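Local coordinates for putative branched-chain amino acid transport system substrate-binding protein (Rhodopseudomonas palustris, PDB 3TX6) that probably binds aromatic acids related to p-coumaric acid in the periplasm and delivers them to an ABC transporter, at residues P81-S86 / P101-P106; Q93-A98 / A109-A114; V113-P118 / G331-T336. All coordinates share one frame; numbering follows the deposited sequence.

Contact 1 (P81-S86 / P101-P106). With ENO (3-(4-hydroxy-phenyl)pyruvic acid), chain D.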
loop_
_atom_site.group_PDB
_atom_site.type_symbol
_atom_site.label_atom_id
_atom_site.label_comp_id
_atom_site.label_asym_id
_atom_site.label_seq_id
_atom_site.Cartn_x
_atom_site.Cartn_y
_atom_site.Cartn_z
ATOM N N PRO A 81 4.779 -1.054 11.733
ATOM C CA PRO A 81 4.802 -2.511 11.992
ATOM C C PRO A 81 5.403 -3.325 10.808
ATOM O O PRO A 81 5.863 -4.458 10.991
ATOM C CB PRO A 81 3.333 -2.840 12.214
ATOM C CG PRO A 81 2.579 -1.761 11.531
ATOM C CD PRO A 81 3.426 -0.522 11.709
ATOM N N THR A 82 5.332 -2.790 9.580
ATOM C CA THR A 82 5.849 -3.475 8.391
ATOM C C THR A 82 7.379 -3.534 8.454
ATOM O O THR A 82 7.999 -4.577 8.112
ATOM C CB THR A 82 5.373 -2.789 7.103
ATOM O OG1 THR A 82 3.956 -2.845 7.061
ATOM C CG2 THR A 82 5.906 -3.466 5.823
ATOM N N VAL A 83 8.002 -2.453 8.929
ATOM C CA VAL A 83 9.437 -2.471 9.196
ATOM C C VAL A 83 9.791 -3.592 10.187
ATOM O O VAL A 83 10.737 -4.365 9.958
ATOM C CB VAL A 83 9.948 -1.096 9.643
ATOM C CG1 VAL A 83 11.377 -1.192 10.195
ATOM C CG2 VAL A 83 9.871 -0.076 8.470
ATOM N N ALA A 84 8.997 -3.713 11.235
ATOM C CA ALA A 84 9.175 -4.761 12.226
ATOM C C ALA A 84 9.084 -6.167 11.633
ATOM O O ALA A 84 9.911 -7.043 11.967
ATOM C CB ALA A 84 8.189 -4.602 13.384
ATOM N N VAL A 85 8.086 -6.408 10.790
ATOM C CA VAL A 85 7.948 -7.694 10.158
ATOM C C VAL A 85 9.166 -7.997 9.305
ATOM O O VAL A 85 9.673 -9.105 9.319
ATOM C CB VAL A 85 6.650 -7.775 9.337
ATOM C CG1 VAL A 85 6.573 -9.104 8.576
ATOM C CG2 VAL A 85 5.403 -7.606 10.241
ATOM N N SER A 86 9.641 -6.995 8.565
ATOM C CA SER A 86 10.825 -7.162 7.725
ATOM C C SER A 86 12.054 -7.532 8.533
ATOM O O SER A 86 12.828 -8.421 8.113
ATOM C CB SER A 86 11.083 -5.895 6.845
ATOM O OG SER A 86 12.168 -6.083 6.002
ATOM N N PRO A 101 4.037 0.351 2.184
ATOM C CA PRO A 101 5.340 0.744 1.681
ATOM C C PRO A 101 6.282 0.845 2.919
ATOM O O PRO A 101 5.860 1.034 4.077
ATOM C CB PRO A 101 5.065 2.018 0.904
ATOM C CG PRO A 101 3.778 2.520 1.355
ATOM C CD PRO A 101 3.043 1.419 2.062
ATOM N N LEU A 102 7.514 0.524 2.713
ATOM C CA LEU A 102 8.499 0.710 3.733
ATOM C C LEU A 102 9.813 1.025 3.022
ATOM O O LEU A 102 9.979 0.692 1.824
ATOM C CB LEU A 102 8.646 -0.575 4.580
ATOM C CG LEU A 102 9.400 -1.740 3.990
ATOM C CD1 LEU A 102 9.869 -2.685 5.095
ATOM C CD2 LEU A 102 8.503 -2.425 2.965
ATOM N N PRO A 103 10.732 1.652 3.756
ATOM C CA PRO A 103 12.077 1.808 3.242
ATOM C C PRO A 103 12.769 0.439 3.188
ATOM O O PRO A 103 13.055 -0.168 4.238
ATOM C CB PRO A 103 12.749 2.727 4.276
ATOM C CG PRO A 103 11.652 3.248 5.143
ATOM C CD PRO A 103 10.574 2.238 5.104
ATOM N N ILE A 104 12.993 -0.060 1.978
ATOM C CA ILE A 104 13.591 -1.401 1.793
ATOM C C ILE A 104 15.079 -1.172 1.603
ATOM O O ILE A 104 15.547 -1.044 0.480
ATOM C CB ILE A 104 12.954 -2.274 0.641
ATOM C CG1 ILE A 104 11.481 -2.525 0.915
ATOM C CG2 ILE A 104 13.580 -3.675 0.613
ATOM C CD1 ILE A 104 10.739 -3.413 -0.071
ATOM N N THR A 105 15.778 -1.062 2.733
ATOM C CA THR A 105 17.201 -0.887 2.849
ATOM C C THR A 105 17.969 -2.169 2.504
ATOM O O THR A 105 17.413 -3.263 2.463
ATOM C CB THR A 105 17.570 -0.529 4.291
ATOM O OG1 THR A 105 17.133 -1.586 5.167
ATOM C CG2 THR A 105 16.942 0.788 4.699
ATOM N N PRO A 106 19.266 -2.045 2.258
ATOM C CA PRO A 106 20.028 -3.250 1.970
ATOM C C PRO A 106 19.867 -4.362 3.037
ATOM O O PRO A 106 19.850 -5.524 2.710
ATOM C CB PRO A 106 21.462 -2.719 1.884
ATOM C CG PRO A 106 21.281 -1.329 1.336
ATOM C CD PRO A 106 20.077 -0.826 2.066
HETATM O O4 ENO D . 2.127 2.688 4.849
HETATM C C9 ENO D . -0.522 1.540 3.032
HETATM C C8 ENO D . -0.693 0.971 1.787
HETATM C C7 ENO D . -0.558 1.735 0.617
HETATM C C6 ENO D . -0.153 3.050 0.736
HETATM C C5 ENO D . 0.005 3.643 1.986
HETATM C C4 ENO D . -0.164 2.886 3.158
HETATM O O3 ENO D . -0.717 1.104 -0.610
HETATM C C3 ENO D . -0.063 3.526 4.514
HETATM C C2 ENO D . 1.212 3.424 5.259
HETATM C C1 ENO D . 1.293 4.112 6.539
HETATM O O2 ENO D . 2.345 3.986 7.200
HETATM O O1 ENO D . 0.330 4.819 6.961
#

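Contact 2 (Q93-A98 / A109-A114)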
loop_
_atom_site.group_PDB
_atom_site.type_symbol
_atom_site.label_atom_id
_atom_site.label_comp_id
_atom_site.label_asym_id
_atom_site.label_seq_id
_atom_site.Cartn_x
_atom_site.Cartn_y
_atom_site.Cartn_z
ATOM N N GLN A 93 15.062 -15.678 7.935
ATOM C CA GLN A 93 15.230 -16.127 6.559
ATOM C C GLN A 93 13.960 -16.711 5.952
ATOM O O GLN A 93 13.933 -17.849 5.465
ATOM C CB GLN A 93 16.434 -17.104 6.447
ATOM C CG GLN A 93 17.715 -16.544 7.070
ATOM C CD GLN A 93 18.849 -17.505 6.859
ATOM O OE1 GLN A 93 19.032 -18.491 7.629
ATOM N NE2 GLN A 93 19.592 -17.272 5.810
ATOM N N VAL A 94 12.906 -15.918 6.030
ATOM C CA VAL A 94 11.600 -16.278 5.528
ATOM C C VAL A 94 11.132 -15.176 4.554
ATOM O O VAL A 94 11.193 -14.015 4.868
ATOM C CB VAL A 94 10.584 -16.421 6.672
ATOM C CG1 VAL A 94 9.187 -16.798 6.104
ATOM C CG2 VAL A 94 11.068 -17.452 7.694
ATOM N N PRO A 95 10.624 -15.574 3.368
ATOM C CA PRO A 95 10.085 -14.569 2.458
ATOM C C PRO A 95 9.004 -13.742 3.124
ATOM O O PRO A 95 8.087 -14.278 3.770
ATOM C CB PRO A 95 9.513 -15.393 1.306
ATOM C CG PRO A 95 10.374 -16.650 1.314
ATOM C CD PRO A 95 10.645 -16.918 2.758
ATOM N N HIS A 96 9.078 -12.441 2.890
ATOM C CA HIS A 96 8.134 -11.480 3.431
ATOM C C HIS A 96 7.553 -10.657 2.328
ATOM O O HIS A 96 8.285 -10.003 1.572
ATOM C CB HIS A 96 8.893 -10.581 4.430
ATOM C CG HIS A 96 8.112 -9.378 4.858
ATOM N ND1 HIS A 96 8.690 -8.151 5.045
ATOM C CD2 HIS A 96 6.747 -9.228 5.151
ATOM C CE1 HIS A 96 7.734 -7.276 5.413
ATOM N NE2 HIS A 96 6.547 -7.929 5.469
ATOM N N ILE A 97 6.220 -10.668 2.216
ATOM C CA ILE A 97 5.535 -9.778 1.291
ATOM C C ILE A 97 4.858 -8.659 2.107
ATOM O O ILE A 97 3.907 -8.904 2.883
ATOM C CB ILE A 97 4.490 -10.520 0.430
ATOM C CG1 ILE A 97 5.155 -11.583 -0.422
ATOM C CG2 ILE A 97 3.787 -9.532 -0.452
ATOM C CD1 ILE A 97 4.205 -12.510 -1.196
ATOM N N ALA A 98 5.424 -7.457 2.000
ATOM C CA ALA A 98 4.956 -6.281 2.712
ATOM C C ALA A 98 3.640 -5.792 2.123
ATOM O O ALA A 98 3.513 -5.705 0.899
ATOM C CB ALA A 98 6.027 -5.181 2.710
ATOM N N ALA A 109 16.413 -6.072 2.193
ATOM C CA ALA A 109 16.107 -6.410 0.797
ATOM C C ALA A 109 16.158 -7.883 0.485
ATOM O O ALA A 109 15.480 -8.323 -0.438
ATOM C CB ALA A 109 17.013 -5.680 -0.190
ATOM N N LYS A 110 16.967 -8.656 1.193
ATOM C CA LYS A 110 17.120 -10.046 0.787
ATOM C C LYS A 110 15.809 -10.808 0.878
ATOM O O LYS A 110 15.475 -11.512 -0.034
ATOM C CB LYS A 110 18.183 -10.745 1.610
ATOM C CG LYS A 110 18.448 -12.160 1.118
ATOM C CD LYS A 110 19.678 -12.792 1.736
ATOM C CE LYS A 110 19.803 -14.269 1.330
ATOM N NZ LYS A 110 21.027 -15.006 1.772
ATOM N N TRP A 111 15.072 -10.650 1.982
ATOM C CA TRP A 111 13.865 -11.462 2.222
ATOM C C TRP A 111 12.556 -10.737 2.053
ATOM O O TRP A 111 11.537 -11.388 2.065
ATOM C CB TRP A 111 13.946 -12.158 3.563
ATOM C CG TRP A 111 15.038 -13.171 3.590
ATOM C CD1 TRP A 111 16.322 -13.014 4.092
ATOM C CD2 TRP A 111 14.976 -14.514 3.056
ATOM N NE1 TRP A 111 17.022 -14.177 3.915
ATOM C CE2 TRP A 111 16.280 -15.098 3.254
ATOM C CE3 TRP A 111 13.995 -15.253 2.416
ATOM C CZ2 TRP A 111 16.567 -16.406 2.869
ATOM C CZ3 TRP A 111 14.286 -16.574 2.030
ATOM C CH2 TRP A 111 15.563 -17.125 2.237
ATOM N N SER A 112 12.567 -9.402 1.849
ATOM C CA SER A 112 11.331 -8.623 1.720
ATOM C C SER A 112 11.138 -8.071 0.315
ATOM O O SER A 112 12.060 -7.558 -0.290
ATOM C CB SER A 112 11.302 -7.427 2.688
ATOM O OG SER A 112 11.304 -7.848 4.051
ATOM N N VAL A 113 9.897 -8.196 -0.148
ATOM C CA VAL A 113 9.382 -7.446 -1.275
ATOM C C VAL A 113 8.138 -6.686 -0.795
ATOM O O VAL A 113 7.599 -6.984 0.267
ATOM C CB VAL A 113 9.015 -8.348 -2.464
ATOM C CG1 VAL A 113 10.269 -9.021 -3.031
ATOM C CG2 VAL A 113 7.935 -9.377 -2.139
ATOM N N ALA A 114 7.661 -5.753 -1.610
ATOM C CA ALA A 114 6.484 -4.939 -1.255
ATOM C C ALA A 114 5.406 -4.951 -2.335
ATOM O O ALA A 114 5.708 -4.800 -3.499
ATOM C CB ALA A 114 6.890 -3.528 -0.920
HETATM O O HOH W 1 19.740 -14.817 4.713
#

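Contact 3 (V113-P118 / G331-T336). With ENO (3-(4-hydroxy-phenyl)pyruvic acid), chain D.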
loop_
_atom_site.group_PDB
_atom_site.type_symbol
_atom_site.label_atom_id
_atom_site.label_comp_id
_atom_site.label_asym_id
_atom_site.label_seq_id
_atom_site.Cartn_x
_atom_site.Cartn_y
_atom_site.Cartn_z
ATOM N N VAL A 113 9.897 -8.196 -0.148
ATOM C CA VAL A 113 9.382 -7.446 -1.275
ATOM C C VAL A 113 8.138 -6.686 -0.795
ATOM O O VAL A 113 7.599 -6.984 0.267
ATOM C CB VAL A 113 9.015 -8.348 -2.464
ATOM C CG1 VAL A 113 10.269 -9.021 -3.031
ATOM C CG2 VAL A 113 7.935 -9.377 -2.139
ATOM N N ALA A 114 7.661 -5.753 -1.610
ATOM C CA ALA A 114 6.484 -4.939 -1.255
ATOM C C ALA A 114 5.406 -4.951 -2.335
ATOM O O ALA A 114 5.708 -4.800 -3.499
ATOM C CB ALA A 114 6.890 -3.528 -0.920
HETATM N N MSE A 115 4.156 -5.068 -1.916
HETATM C CA MSE A 115 3.034 -4.945 -2.836
HETATM C C MSE A 115 2.647 -3.495 -3.126
HETATM O O MSE A 115 2.351 -3.164 -4.269
HETATM C CB MSE A 115 1.860 -5.775 -2.334
HETATM C CG MSE A 115 2.277 -7.231 -2.103
HETATM SE SE MSE A 115 3.182 -8.091 -3.660
HETATM C CE MSE A 115 1.574 -8.098 -4.741
ATOM N N PRO A 116 2.586 -2.616 -2.111
ATOM C CA PRO A 116 2.194 -1.220 -2.426
ATOM C C PRO A 116 3.151 -0.532 -3.383
ATOM O O PRO A 116 4.349 -0.820 -3.400
ATOM C CB PRO A 116 2.179 -0.530 -1.065
ATOM C CG PRO A 116 1.942 -1.650 -0.106
ATOM C CD PRO A 116 2.789 -2.780 -0.676
ATOM N N GLN A 117 2.606 0.377 -4.190
ATOM C CA GLN A 117 3.404 1.166 -5.052
ATOM C C GLN A 117 4.456 1.962 -4.252
ATOM O O GLN A 117 4.151 2.522 -3.210
ATOM C CB GLN A 117 2.542 2.144 -5.841
ATOM C CG GLN A 117 1.569 1.466 -6.813
ATOM C CD GLN A 117 0.305 0.913 -6.173
ATOM O OE1 GLN A 117 0.082 1.092 -4.978
ATOM N NE2 GLN A 117 -0.556 0.267 -6.989
ATOM N N PRO A 118 5.709 2.002 -4.758
ATOM C CA PRO A 118 6.731 2.804 -4.109
ATOM C C PRO A 118 6.410 4.263 -4.169
ATOM O O PRO A 118 5.775 4.741 -5.126
ATOM C CB PRO A 118 8.004 2.449 -4.876
ATOM C CG PRO A 118 7.555 2.052 -6.223
ATOM C CD PRO A 118 6.196 1.399 -6.009
ATOM N N GLY A 331 -0.863 -3.859 -10.293
ATOM C CA GLY A 331 0.310 -3.677 -11.114
ATOM C C GLY A 331 0.816 -4.968 -11.703
ATOM O O GLY A 331 0.216 -6.039 -11.455
ATOM N N VAL A 332 1.939 -4.855 -12.426
ATOM C CA VAL A 332 2.588 -6.000 -13.035
ATOM C C VAL A 332 3.973 -6.007 -12.401
ATOM O O VAL A 332 4.760 -5.073 -12.620
ATOM C CB VAL A 332 2.649 -5.918 -14.563
ATOM C CG1 VAL A 332 3.384 -7.137 -15.106
ATOM C CG2 VAL A 332 1.206 -5.729 -15.132
ATOM N N TYR A 333 4.254 -7.044 -11.618
ATOM C CA TYR A 333 5.443 -7.081 -10.762
ATOM C C TYR A 333 6.608 -7.829 -11.432
ATOM O O TYR A 333 6.441 -8.949 -11.899
ATOM C CB TYR A 333 5.121 -7.789 -9.451
ATOM C CG TYR A 333 4.187 -7.001 -8.540
ATOM C CD1 TYR A 333 2.813 -7.062 -8.693
ATOM C CD2 TYR A 333 4.684 -6.155 -7.550
ATOM C CE1 TYR A 333 1.955 -6.316 -7.892
ATOM C CE2 TYR A 333 3.827 -5.396 -6.740
ATOM C CZ TYR A 333 2.452 -5.494 -6.911
ATOM O OH TYR A 333 1.583 -4.762 -6.139
ATOM N N SER A 334 7.786 -7.186 -11.428
ATOM C CA SER A 334 9.027 -7.839 -11.803
ATOM C C SER A 334 10.101 -7.445 -10.819
ATOM O O SER A 334 10.754 -6.434 -10.964
ATOM C CB SER A 334 9.480 -7.461 -13.223
ATOM O OG SER A 334 8.574 -7.896 -14.203
ATOM N N PHE A 335 10.278 -8.252 -9.781
ATOM C CA PHE A 335 11.272 -7.934 -8.788
ATOM C C PHE A 335 12.673 -8.312 -9.254
ATOM O O PHE A 335 12.836 -9.228 -10.046
ATOM C CB PHE A 335 10.993 -8.744 -7.520
ATOM C CG PHE A 335 9.614 -8.547 -6.931
ATOM C CD1 PHE A 335 9.281 -7.351 -6.368
ATOM C CD2 PHE A 335 8.662 -9.559 -6.942
ATOM C CE1 PHE A 335 8.031 -7.133 -5.800
ATOM C CE2 PHE A 335 7.405 -9.361 -6.377
ATOM C CZ PHE A 335 7.112 -8.143 -5.791
ATOM N N THR A 336 13.695 -7.652 -8.698
ATOM C CA THR A 336 15.062 -8.104 -8.897
ATOM C C THR A 336 15.700 -8.182 -7.532
ATOM O O THR A 336 15.060 -7.815 -6.521
ATOM C CB THR A 336 15.877 -7.159 -9.820
ATOM O OG1 THR A 336 16.082 -5.889 -9.193
ATOM C CG2 THR A 336 15.151 -6.975 -11.113
HETATM O O4 ENO D . 2.127 2.688 4.849
HETATM C C9 ENO D . -0.522 1.540 3.032
HETATM C C8 ENO D . -0.693 0.971 1.787
HETATM C C7 ENO D . -0.558 1.735 0.617
HETATM C C6 ENO D . -0.153 3.050 0.736
HETATM C C5 ENO D . 0.005 3.643 1.986
HETATM C C4 ENO D . -0.164 2.886 3.158
HETATM O O3 ENO D . -0.717 1.104 -0.610
HETATM C C3 ENO D . -0.063 3.526 4.514
HETATM C C2 ENO D . 1.212 3.424 5.259
HETATM C C1 ENO D . 1.293 4.112 6.539
HETATM O O2 ENO D . 2.345 3.986 7.200
HETATM O O1 ENO D . 0.330 4.819 6.961
#

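Contact 1 (P81-S86 / P101-P106)
Leu102, in the loop that follows strand 96-98, lays its side chain against helix 79-92 and so packs that loop onto the helix in an alpha/beta lobe of the periplasmic binding protein fold. The chain can be followed outward atom by atom. Its CB already meets the helix, with Val83 CG2 4.1 Å from Leu102 CB. CG then stands between the backbone N and the carbonyl carbon (chi1 76°), which turns the fork of methyls onto the helix. One branch, Leu102 CD2, stops 4.0 Å from Thr82 CG2; the other runs on to the next turn, where Leu102 CD1 lies 3.9 Å from Ser86 CB. A single leucine thus spans positions one full turn apart. Thr82 offers a methyl because its OG1 is turned to Val78 O and Ser76 N, and Ser86 OG is likewise engaged, by Ser112, so the interface itself is carbon against carbon. Val83 CG2 also touches Pro103 CD at 4.1 Å. One residue earlier in the loop than Leu102, Pro101 borders the bound 3-(4-hydroxy-phenyl)pyruvic acid, its CD 3.2 Å from the ligand keto atom O4.

Contact 2 (Q93-A98 / A109-A114)
The beta-alpha-beta unit formed by strand 96-98, helix 106-109 and strand 112-114 closes here, as its two parallel strands pair at the edge of the sheet. Their backbones share three bonds: His96 N to Trp111 O, Val113 N to His96 O, and Ala98 N to Val113 O at 2.8 Å. Beside this register, His96 and Ser112 add a side-chain bond on the face they share with Ala98 and Ala114. His96 ND1 and Ser112 OG are 2.8 Å apart, the hydroxyl lying at the edge of the imidazole and in its plane. With His96 NE2 bonded to Gly75 O, both ring nitrogens are held, which fixes the rotation of the ring. Before the strands begin, Trp111 CG is anti to its carbonyl carbon (chi1 -66°), which lays one face of the indole against the backbone of Gln93. Gln93 CA sits 3.7 Å from the centroid of the five-membered ring, a CH-pi contact, while Pro95 CD packs 3.7 Å from Trp111 CZ3. One water links the indole N-H to the Gln93 side chain, accepting from Trp111 NE1 at 2.9 Å and from Gln93 NE2. Two parallel strands joined by a helical crossover, here with only a short helix, form the beta-alpha-beta unit repeated in Rossmann-like lobes.

Contact 3 (V113-P118 / G331-T336)
Tyr333, on the second strand of the short beta-hairpin 326-328/331-333, reaches across to Met115, just past strand 112-114, and ties the hairpin to this edge strand of one lobe's mixed sheet. The tight part begins at the phenol: Tyr333 OH donates to Met115 O at 2.6 Å, the acceptor lying in the ring plane at its edge and the C=O...O angle being 126°. Equally close is the face of Phe335 covered by Val113, whose CG1 stands 3.9 Å from the Phe335 centroid. Selenomethionine Met115 has two conformers. In the one described, the chain is bent at chi2 and chi3 (-52° and -69°) and folds over the phenol, putting CE 3.9 Å from the Tyr333 centroid and SE over the same face, a Met-aromatic contact that is not certain for the other conformer. A phenylalanine in place of Tyr333 would probably leave Met115 O without its donor and the loop less firmly held. The looser side is the edge of Phe335, where Met115 SE comes only within 4.5 Å of Phe335 CZ. Ala114 O lies beside both rings, 3.8 Å from Tyr333 CE2 and at the edge of Phe335, buried with no polar partner. Just beyond, the loop borders the ligand, Pro116 CB lying 3.4 Å from the phenol oxygen O3 of 3-(4-hydroxy-phenyl)pyruvic acid.

In the fold
All three contacts are largely buried, but their chemistry follows their place in one lobe. Contact 2 is the sheet itself and rests on backbone bonds; its Trp111 end is the more exposed, water-bridged side. Contact 1 packs the loop after strand 96-98 on helix 79-92 through aliphatic carbons; the same helix also covers the sheet face bearing His96 and Ala98, and Ser86 OG pairs there with Ser112 OG. Contact 3 continues strand 112-114 beyond contact 2, sharing Val113 and Ala114, and brings in a hairpin more than two hundred residues later, through two aromatic rings and one phenol hydroxyl bond. Contacts 1 and 3 meet at the ligand, whereas contact 2 stands farther off, the Ala114 side chain about 9 Å from it.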